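PDB 2X3H: K5 lyase, which catalyses the eliminative cleavage of a glycosaminoglycan, probably the K5 capsular polysaccharide of the bacterial host, as a trimer built like a viral tail spike. Local coordinates for residues 249-254 with 276-281; 300-305 with 327-332; 321-326 with 360-365. All coordinates share one frame; numbering follows the deposited sequence.

Contact 1: residues 249-254 with 276-281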
loop_
_atom_site.group_PDB
_atom_site.type_symbol
_atom_site.label_atom_id
_atom_site.label_comp_id
_atom_site.label_asym_id
_atom_site.label_seq_id
_atom_site.Cartn_x
_atom_site.Cartn_y
_atom_site.Cartn_z
ATOM N N SER A 249 -1.494 -21.134 1.135
ATOM C CA SER A 249 -0.305 -20.304 1.302
ATOM C C SER A 249 0.213 -19.829 -0.057
ATOM O O SER A 249 0.038 -20.510 -1.073
ATOM C CB SER A 249 0.807 -21.091 2.012
ATOM O OG SER A 249 0.438 -21.501 3.321
ATOM N N TYR A 250 0.867 -18.671 -0.078
ATOM C CA TYR A 250 1.523 -18.182 -1.293
ATOM C C TYR A 250 0.521 -17.834 -2.388
ATOM O O TYR A 250 0.809 -17.994 -3.581
ATOM C CB TYR A 250 2.587 -19.171 -1.818
ATOM C CG TYR A 250 3.448 -19.765 -0.721
ATOM C CD1 TYR A 250 4.196 -18.951 0.124
ATOM C CD2 TYR A 250 3.513 -21.149 -0.536
ATOM C CE1 TYR A 250 4.976 -19.505 1.151
ATOM C CE2 TYR A 250 4.286 -21.700 0.475
ATOM C CZ TYR A 250 5.014 -20.878 1.308
ATOM O OH TYR A 250 5.772 -21.457 2.313
ATOM N N ASN A 251 -0.650 -17.356 -1.973
ATOM C CA ASN A 251 -1.659 -16.865 -2.904
ATOM C C ASN A 251 -1.715 -15.352 -2.856
ATOM O O ASN A 251 -1.362 -14.758 -1.838
ATOM C CB ASN A 251 -3.036 -17.431 -2.529
ATOM C CG ASN A 251 -3.030 -18.945 -2.431
ATOM O OD1 ASN A 251 -3.114 -19.520 -1.330
ATOM N ND2 ASN A 251 -2.913 -19.596 -3.567
ATOM N N ILE A 252 -2.163 -14.735 -3.948
ATOM C CA ILE A 252 -2.482 -13.310 -3.952
ATOM C C ILE A 252 -3.967 -13.160 -4.253
ATOM O O ILE A 252 -4.452 -13.731 -5.220
ATOM C CB ILE A 252 -1.683 -12.535 -5.035
ATOM C CG1 ILE A 252 -0.173 -12.702 -4.806
ATOM C CG2 ILE A 252 -2.071 -11.049 -4.997
ATOM C CD1 ILE A 252 0.691 -11.952 -5.806
ATOM N N VAL A 253 -4.675 -12.420 -3.402
ATOM C CA VAL A 253 -6.089 -12.092 -3.627
ATOM C C VAL A 253 -6.129 -10.577 -3.805
ATOM O O VAL A 253 -5.606 -9.850 -2.962
ATOM C CB VAL A 253 -6.949 -12.461 -2.406
ATOM C CG1 VAL A 253 -8.406 -11.994 -2.616
ATOM C CG2 VAL A 253 -6.869 -13.972 -2.117
ATOM N N SER A 254 -6.710 -10.097 -4.903
ATOM C CA SER A 254 -6.608 -8.680 -5.246
ATOM C C SER A 254 -7.893 -8.169 -5.881
ATOM O O SER A 254 -8.565 -8.901 -6.602
ATOM C CB SER A 254 -5.440 -8.443 -6.203
ATOM O OG SER A 254 -5.211 -7.047 -6.369
ATOM N N SER A 276 -1.921 -18.904 5.672
ATOM C CA SER A 276 -0.715 -18.217 6.138
ATOM C C SER A 276 0.115 -17.812 4.924
ATOM O O SER A 276 0.064 -18.470 3.881
ATOM C CB SER A 276 0.104 -19.154 7.044
ATOM O OG SER A 276 -0.625 -19.546 8.203
ATOM N N ASN A 277 0.908 -16.748 5.052
ATOM C CA ASN A 277 1.762 -16.339 3.945
ATOM C C ASN A 277 0.975 -16.013 2.657
ATOM O O ASN A 277 1.407 -16.361 1.554
ATOM C CB ASN A 277 2.821 -17.415 3.642
ATOM C CG ASN A 277 3.957 -17.429 4.647
ATOM O OD1 ASN A 277 4.387 -18.496 5.126
ATOM N ND2 ASN A 277 4.464 -16.262 4.963
ATOM N N ASN A 278 -0.174 -15.358 2.806
ATOM C CA ASN A 278 -0.939 -14.871 1.660
ATOM C C ASN A 278 -0.948 -13.364 1.620
ATOM O O ASN A 278 -0.850 -12.717 2.672
ATOM C CB ASN A 278 -2.380 -15.368 1.749
ATOM C CG ASN A 278 -2.454 -16.873 1.765
ATOM O OD1 ASN A 278 -2.222 -17.523 0.735
ATOM N ND2 ASN A 278 -2.768 -17.445 2.936
ATOM N N LEU A 279 -1.087 -12.824 0.411
ATOM C CA LEU A 279 -1.206 -11.382 0.208
ATOM C C LEU A 279 -2.637 -11.086 -0.221
ATOM O O LEU A 279 -3.132 -11.668 -1.176
ATOM C CB LEU A 279 -0.227 -10.939 -0.893
ATOM C CG LEU A 279 -0.348 -9.503 -1.406
ATOM C CD1 LEU A 279 -0.127 -8.481 -0.290
ATOM C CD2 LEU A 279 0.656 -9.280 -2.533
ATOM N N ILE A 280 -3.303 -10.193 0.500
ATOM C CA ILE A 280 -4.697 -9.844 0.197
ATOM C C ILE A 280 -4.721 -8.331 0.068
ATOM O O ILE A 280 -4.438 -7.625 1.031
ATOM C CB ILE A 280 -5.650 -10.319 1.310
ATOM C CG1 ILE A 280 -5.621 -11.852 1.398
ATOM C CG2 ILE A 280 -7.084 -9.789 1.068
ATOM C CD1 ILE A 280 -6.102 -12.386 2.749
ATOM N N LYS A 281 -5.010 -7.834 -1.129
ATOM C CA LYS A 281 -4.810 -6.403 -1.386
ATOM C C LYS A 281 -5.910 -5.766 -2.243
ATOM O O LYS A 281 -6.247 -6.250 -3.329
ATOM C CB LYS A 281 -3.432 -6.167 -2.004
ATOM C CG LYS A 281 -3.203 -6.918 -3.296
ATOM C CD LYS A 281 -1.871 -6.555 -3.962
ATOM C CE LYS A 281 -2.073 -6.296 -5.454
ATOM N NZ LYS A 281 -0.805 -5.891 -6.165
HETATM O O HOH W 1 3.040 -21.063 4.957
#

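Contact 2: residues 300-305 with 327-332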
loop_
_atom_site.group_PDB
_atom_site.type_symbol
_atom_site.label_atom_id
_atom_site.label_comp_id
_atom_site.label_asym_id
_atom_site.label_seq_id
_atom_site.Cartn_x
_atom_site.Cartn_y
_atom_site.Cartn_z
ATOM N N THR A 300 1.523 -14.565 9.285
ATOM C CA THR A 300 2.303 -13.891 8.247
ATOM C C THR A 300 1.539 -13.656 6.938
ATOM O O THR A 300 2.086 -13.843 5.850
ATOM C CB THR A 300 3.703 -14.537 8.040
ATOM O OG1 THR A 300 3.571 -15.880 7.571
ATOM C CG2 THR A 300 4.470 -14.524 9.367
ATOM N N ASN A 301 0.274 -13.244 7.054
ATOM C CA ASN A 301 -0.464 -12.724 5.915
ATOM C C ASN A 301 -0.297 -11.226 5.858
ATOM O O ASN A 301 -0.202 -10.582 6.898
ATOM C CB ASN A 301 -1.953 -13.059 6.025
ATOM C CG ASN A 301 -2.204 -14.555 6.088
ATOM O OD1 ASN A 301 -2.017 -15.271 5.088
ATOM N ND2 ASN A 301 -2.615 -15.040 7.254
ATOM N N LEU A 302 -0.250 -10.696 4.638
ATOM C CA LEU A 302 -0.140 -9.253 4.419
ATOM C C LEU A 302 -1.432 -8.797 3.771
ATOM O O LEU A 302 -1.730 -9.170 2.635
ATOM C CB LEU A 302 1.052 -8.939 3.511
ATOM C CG LEU A 302 1.330 -7.470 3.161
ATOM C CD1 LEU A 302 1.275 -6.553 4.351
ATOM C CD2 LEU A 302 2.683 -7.349 2.442
ATOM N N ILE A 303 -2.209 -8.027 4.527
ATOM C CA ILE A 303 -3.503 -7.521 4.066
ATOM C C ILE A 303 -3.379 -6.007 3.899
ATOM O O ILE A 303 -2.953 -5.307 4.824
ATOM C CB ILE A 303 -4.586 -7.862 5.081
ATOM C CG1 ILE A 303 -4.735 -9.388 5.176
ATOM C CG2 ILE A 303 -5.892 -7.147 4.731
ATOM C CD1 ILE A 303 -5.390 -9.856 6.432
ATOM N N SER A 304 -3.731 -5.497 2.725
ATOM C CA SER A 304 -3.365 -4.117 2.395
ATOM C C SER A 304 -4.446 -3.396 1.601
ATOM O O SER A 304 -4.906 -3.911 0.587
ATOM C CB SER A 304 -2.042 -4.124 1.619
ATOM O OG SER A 304 -1.611 -2.810 1.317
ATOM N N ASP A 305 -4.829 -2.202 2.066
ATOM C CA ASP A 305 -5.786 -1.309 1.356
ATOM C C ASP A 305 -7.214 -1.863 1.391
ATOM O O ASP A 305 -7.679 -2.505 0.449
ATOM C CB ASP A 305 -5.317 -0.984 -0.072
ATOM C CG ASP A 305 -4.049 -0.140 -0.089
ATOM O OD1 ASP A 305 -3.783 0.547 0.909
ATOM O OD2 ASP A 305 -3.318 -0.172 -1.102
ATOM N N ASP A 327 1.547 -12.477 13.764
ATOM C CA ASP A 327 2.512 -11.921 12.823
ATOM C C ASP A 327 1.872 -11.531 11.499
ATOM O O ASP A 327 2.519 -11.598 10.457
ATOM C CB ASP A 327 3.660 -12.904 12.592
ATOM C CG ASP A 327 4.417 -13.208 13.857
ATOM O OD1 ASP A 327 4.967 -12.257 14.447
ATOM O OD2 ASP A 327 4.483 -14.400 14.237
ATOM N N ASN A 328 0.600 -11.133 11.541
ATOM C CA ASN A 328 -0.046 -10.587 10.351
ATOM C C ASN A 328 0.099 -9.080 10.262
ATOM O O ASN A 328 0.281 -8.421 11.281
ATOM C CB ASN A 328 -1.527 -10.938 10.365
ATOM C CG ASN A 328 -1.750 -12.423 10.348
ATOM O OD1 ASN A 328 -1.565 -13.078 9.319
ATOM N ND2 ASN A 328 -2.124 -12.980 11.501
ATOM N N VAL A 329 0.003 -8.556 9.042
ATOM C CA VAL A 329 0.109 -7.124 8.808
ATOM C C VAL A 329 -1.180 -6.685 8.150
ATOM O O VAL A 329 -1.590 -7.267 7.147
ATOM C CB VAL A 329 1.283 -6.808 7.850
ATOM C CG1 VAL A 329 1.246 -5.327 7.392
ATOM C CG2 VAL A 329 2.615 -7.176 8.501
ATOM N N ILE A 330 -1.825 -5.672 8.715
ATOM C CA ILE A 330 -3.090 -5.180 8.183
ATOM C C ILE A 330 -2.879 -3.689 7.925
ATOM O O ILE A 330 -2.879 -2.885 8.850
ATOM C CB ILE A 330 -4.234 -5.417 9.201
ATOM C CG1 ILE A 330 -4.374 -6.912 9.516
ATOM C CG2 ILE A 330 -5.554 -4.841 8.696
ATOM C CD1 ILE A 330 -4.853 -7.175 10.926
ATOM N N ASN A 331 -2.668 -3.325 6.662
ATOM C CA ASN A 331 -2.294 -1.951 6.330
ATOM C C ASN A 331 -3.437 -1.175 5.676
ATOM O O ASN A 331 -4.109 -1.676 4.776
ATOM C CB ASN A 331 -1.037 -1.930 5.437
ATOM C CG ASN A 331 -0.311 -0.568 5.465
ATOM O OD1 ASN A 331 -0.179 0.087 4.438
ATOM N ND2 ASN A 331 0.152 -0.148 6.638
ATOM N N ASN A 332 -3.665 0.037 6.164
ATOM C CA ASN A 332 -4.609 0.983 5.562
ATOM C C ASN A 332 -6.053 0.492 5.538
ATOM O O ASN A 332 -6.612 0.250 4.466
ATOM C CB ASN A 332 -4.170 1.358 4.142
ATOM C CG ASN A 332 -2.891 2.162 4.117
ATOM O OD1 ASN A 332 -2.227 2.238 3.082
ATOM N ND2 ASN A 332 -2.534 2.746 5.247
#

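Contact 3: residues 321-326 with 360-365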
loop_
_atom_site.group_PDB
_atom_site.type_symbol
_atom_site.label_atom_id
_atom_site.label_comp_id
_atom_site.label_asym_id
_atom_site.label_seq_id
_atom_site.Cartn_x
_atom_site.Cartn_y
_atom_site.Cartn_z
ATOM N N VAL A 321 -11.390 -5.012 10.306
ATOM C CA VAL A 321 -10.655 -6.279 10.174
ATOM C C VAL A 321 -10.600 -6.992 11.530
ATOM O O VAL A 321 -10.390 -6.361 12.561
ATOM C CB VAL A 321 -9.204 -6.044 9.654
ATOM C CG1 VAL A 321 -8.456 -7.372 9.502
ATOM C CG2 VAL A 321 -9.214 -5.272 8.339
ATOM N N THR A 322 -10.813 -8.308 11.526
ATOM C CA THR A 322 -10.599 -9.104 12.720
ATOM C C THR A 322 -9.414 -10.025 12.465
ATOM O O THR A 322 -9.148 -10.415 11.324
ATOM C CB THR A 322 -11.842 -9.936 13.118
ATOM O OG1 THR A 322 -11.946 -11.088 12.277
ATOM C CG2 THR A 322 -13.117 -9.079 13.011
ATOM N N VAL A 323 -8.678 -10.336 13.522
ATOM C CA VAL A 323 -7.546 -11.245 13.370
ATOM C C VAL A 323 -7.407 -12.077 14.628
ATOM O O VAL A 323 -7.493 -11.545 15.748
ATOM C CB VAL A 323 -6.233 -10.489 13.045
ATOM C CG1 VAL A 323 -5.932 -9.449 14.134
ATOM C CG2 VAL A 323 -5.056 -11.457 12.875
ATOM N N GLU A 324 -7.187 -13.379 14.442
ATOM C CA GLU A 324 -7.038 -14.297 15.575
ATOM C C GLU A 324 -5.615 -14.868 15.692
ATOM O O GLU A 324 -5.205 -15.361 16.761
ATOM C CB GLU A 324 -8.031 -15.449 15.437
ATOM C CG GLU A 324 -8.178 -16.275 16.699
ATOM C CD GLU A 324 -9.451 -17.109 16.691
ATOM O OE1 GLU A 324 -10.165 -17.105 15.654
ATOM O OE2 GLU A 324 -9.731 -17.756 17.731
ATOM N N GLY A 325 -4.866 -14.805 14.593
ATOM C CA GLY A 325 -3.552 -15.438 14.509
ATOM C C GLY A 325 -2.395 -14.539 14.894
ATOM O O GLY A 325 -2.532 -13.654 15.750
ATOM N N SER A 326 -1.252 -14.758 14.242
ATOM C CA SER A 326 -0.010 -14.088 14.655
ATOM C C SER A 326 0.825 -13.561 13.496
ATOM O O SER A 326 0.826 -14.128 12.396
ATOM C CB SER A 326 0.846 -15.047 15.457
ATOM O OG SER A 326 1.250 -16.116 14.640
ATOM N N ASN A 360 -1.628 -12.316 18.412
ATOM C CA ASN A 360 -0.366 -11.769 18.885
ATOM C C ASN A 360 0.578 -11.324 17.778
ATOM O O ASN A 360 0.592 -11.888 16.681
ATOM C CB ASN A 360 0.346 -12.791 19.774
ATOM C CG ASN A 360 0.680 -14.078 19.039
ATOM O OD1 ASN A 360 -0.179 -14.977 18.908
ATOM N ND2 ASN A 360 1.928 -14.202 18.585
ATOM N N ASN A 361 1.373 -10.305 18.083
ATOM C CA ASN A 361 2.428 -9.842 17.205
ATOM C C ASN A 361 1.925 -9.351 15.854
ATOM O O ASN A 361 2.652 -9.414 14.853
ATOM C CB ASN A 361 3.514 -10.922 17.051
ATOM C CG ASN A 361 4.323 -11.123 18.338
ATOM O OD1 ASN A 361 5.200 -10.306 18.667
ATOM N ND2 ASN A 361 4.025 -12.205 19.072
ATOM N N ASN A 362 0.682 -8.863 15.834
ATOM C CA ASN A 362 0.100 -8.295 14.610
ATOM C C ASN A 362 0.296 -6.790 14.537
ATOM O O ASN A 362 0.570 -6.148 15.547
ATOM C CB ASN A 362 -1.392 -8.611 14.535
ATOM C CG ASN A 362 -1.667 -10.103 14.543
ATOM O OD1 ASN A 362 -1.426 -10.790 13.537
ATOM N ND2 ASN A 362 -2.199 -10.610 15.652
ATOM N N TYR A 363 0.166 -6.250 13.330
ATOM C CA TYR A 363 0.248 -4.798 13.106
ATOM C C TYR A 363 -1.018 -4.365 12.378
ATOM O O TYR A 363 -1.451 -5.061 11.458
ATOM C CB TYR A 363 1.460 -4.460 12.217
ATOM C CG TYR A 363 1.488 -3.018 11.752
ATOM C CD1 TYR A 363 2.087 -2.040 12.530
ATOM C CD2 TYR A 363 0.928 -2.641 10.541
ATOM C CE1 TYR A 363 2.107 -0.700 12.128
ATOM C CE2 TYR A 363 0.965 -1.309 10.107
ATOM C CZ TYR A 363 1.550 -0.346 10.909
ATOM O OH TYR A 363 1.553 0.968 10.483
ATOM N N ALA A 364 -1.593 -3.214 12.742
ATOM C CA ALA A 364 -2.698 -2.651 11.940
ATOM C C ALA A 364 -2.534 -1.152 11.827
ATOM O O ALA A 364 -2.260 -0.489 12.828
ATOM C CB ALA A 364 -4.051 -2.980 12.588
ATOM N N SER A 365 -2.718 -0.612 10.629
ATOM C CA SER A 365 -2.789 0.851 10.469
ATOM C C SER A 365 -4.194 1.208 10.012
ATOM O O SER A 365 -4.690 0.663 9.023
ATOM C CB SER A 365 -1.719 1.371 9.505
ATOM O OG SER A 365 -1.814 0.761 8.228
#

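Contact 1: residues 249-254 with 276-281
V253 faces I280 across two neighbouring coils of a parallel beta-helix, and its backbone is gripped from both ends. V253 N donates to L279 O at 2.8 Å, and V253 O accepts from K281 N at 2.8 Å, with 162° at the hydrogen. The bonds go to the residues before and after its partner, which is the signature of a parallel pair, and the short strands 252-254 and 279-281 run only 6° apart.

Beyond the backbone, the two faces differ. V253 CB meets I280 CG1 at 4.1 Å on the inward face, where V242 and L244 of strand 242-245 also touch V253. On the other face I252 CG2 lies 4.1 Å from L279 CD2, the two side chains extending alongside each other. Here K281 puts CG between its own N and carbonyl carbon and bends again at its third torsion (-134°). Together these turns lay CE 3.4 Å from S254 OG, while NZ makes a weak hydrogen bond to N255 of the second subunit. L279 and K281 also pack on G282 of that subunit, so this face takes part in trimer assembly.

Before the strands, N251 and N278 run abreast, as in the rows of asparagines that line turns of parallel beta-helices. The amide of N278 turns back on the preceding coil: its ND2 bonds to A248 O, and its OD1 receives N251 N at 3.1 Å. Nearer the turn, a water donates to N277 OD1 at 2.9 Å and also hydrogen-bonds S249 OG.

Contact 2: residues 300-305 with 327-332
The amides of N301 and N328 lie next to each other, nearly parallel (2°) and little offset, and N328 OD1 is held by two donors. N301 N reaches it at 2.9 Å and N301 ND2 at 3.0 Å, from opposite faces of its carbonyl plane. The backbone bond is the straighter, 159° at the hydrogen; in the amide bond the acceptor lies out of the N301 amide plane. A first torsion near -60° in both residues carries each amide beside its own backbone N, which lets N328 OD1 accept the N-H of the coil before it.

Next come the strands. I303 sits between two short bonds, I303 N to V329 O at 2.8 Å and N331 N to I303 O at 2.7 Å, and the pairing runs on to D305 N, which donates to N331 O. The D305 carboxylate lies alongside the N332 side chain, nearly coplanar with it. On one face L302 CD1 presses on V329 CG1 at 3.3 Å, tighter than ordinary van der Waals contact. Ahead of the strands, T300 CG2 lies alongside D327 CB at 3.7 Å.

The second shell fixes the ends of these groups. N301 OD1 accepts from N278 N and N328 ND2 gives to G298 O, so both amides are pinned in rotation. D327 forms a salt bridge with R394 of the second subunit, and D305 OD2 bonds S304 of the third. Strands 302-309 and 329-336 are successive rungs of the beta-helix, flanked by strand 279-286 before and strand 363-369 after, with I330 packing inward on V321 and V323 of strand 321-323.

Contact 3: residues 321-326 with 360-365
V323 and N362 meet head-on: the valine methyl CG2 lies 3.7 Å from N362 OD1, while the other end of the amide turns to the backbone beyond. N362 ND2 donates to G325 O at 3.1 Å along an almost straight line, 170° at the hydrogen, with the oxygen close to the amide plane. Seen from the acceptor, this donor stands well above the carbonyl plane, 40° out of it. The other face of the same carbonyl is used by N360 N, also at 3.1 Å, so G325 O is clamped between a side chain and a backbone N-H. The first torsion of N362 (-59°) places its amide beside its own N, within reach of the loop.

These residues belong to stacked turns on successive coils of the parallel beta-helix. The loop leaving strand 321-323 meets the loop leading into strand 363-369 on the following coil, and a single backbone bridge, S326 with N360, joins them at a CA-CA distance of 4.8 Å. There S326 CA makes a C-H...O contact with N360 O at 3.1 Å, and S326 CB rests against the N360 side chain.

The position of the N362 amide is set from two further sides. Its OD1 accepts from N328 N, the backbone of the coil before it, and F355 of strand 349-355 packs against both N362 and V323.

Contacts 1 and 2 are alike: each pairs consecutive coils in parallel through paired asparagines at the turn followed by backbone bonding, and they touch directly because strands 279-286 and 302-309 are neighbours. Contact 3 buries less than half the area of either (228 Å² against 533 and 520 Å²), has one bridge, and joins a turn to a turn instead of strand to strand. It interleaves with contact 2 along the chain. N278, N328 and N362 play the same double role; contacts 1 and 2 hold the OD1 bond, contact 3 the ND2 bond. All are largely buried and reach the second subunit; contacts 1 and 2 also reach the third.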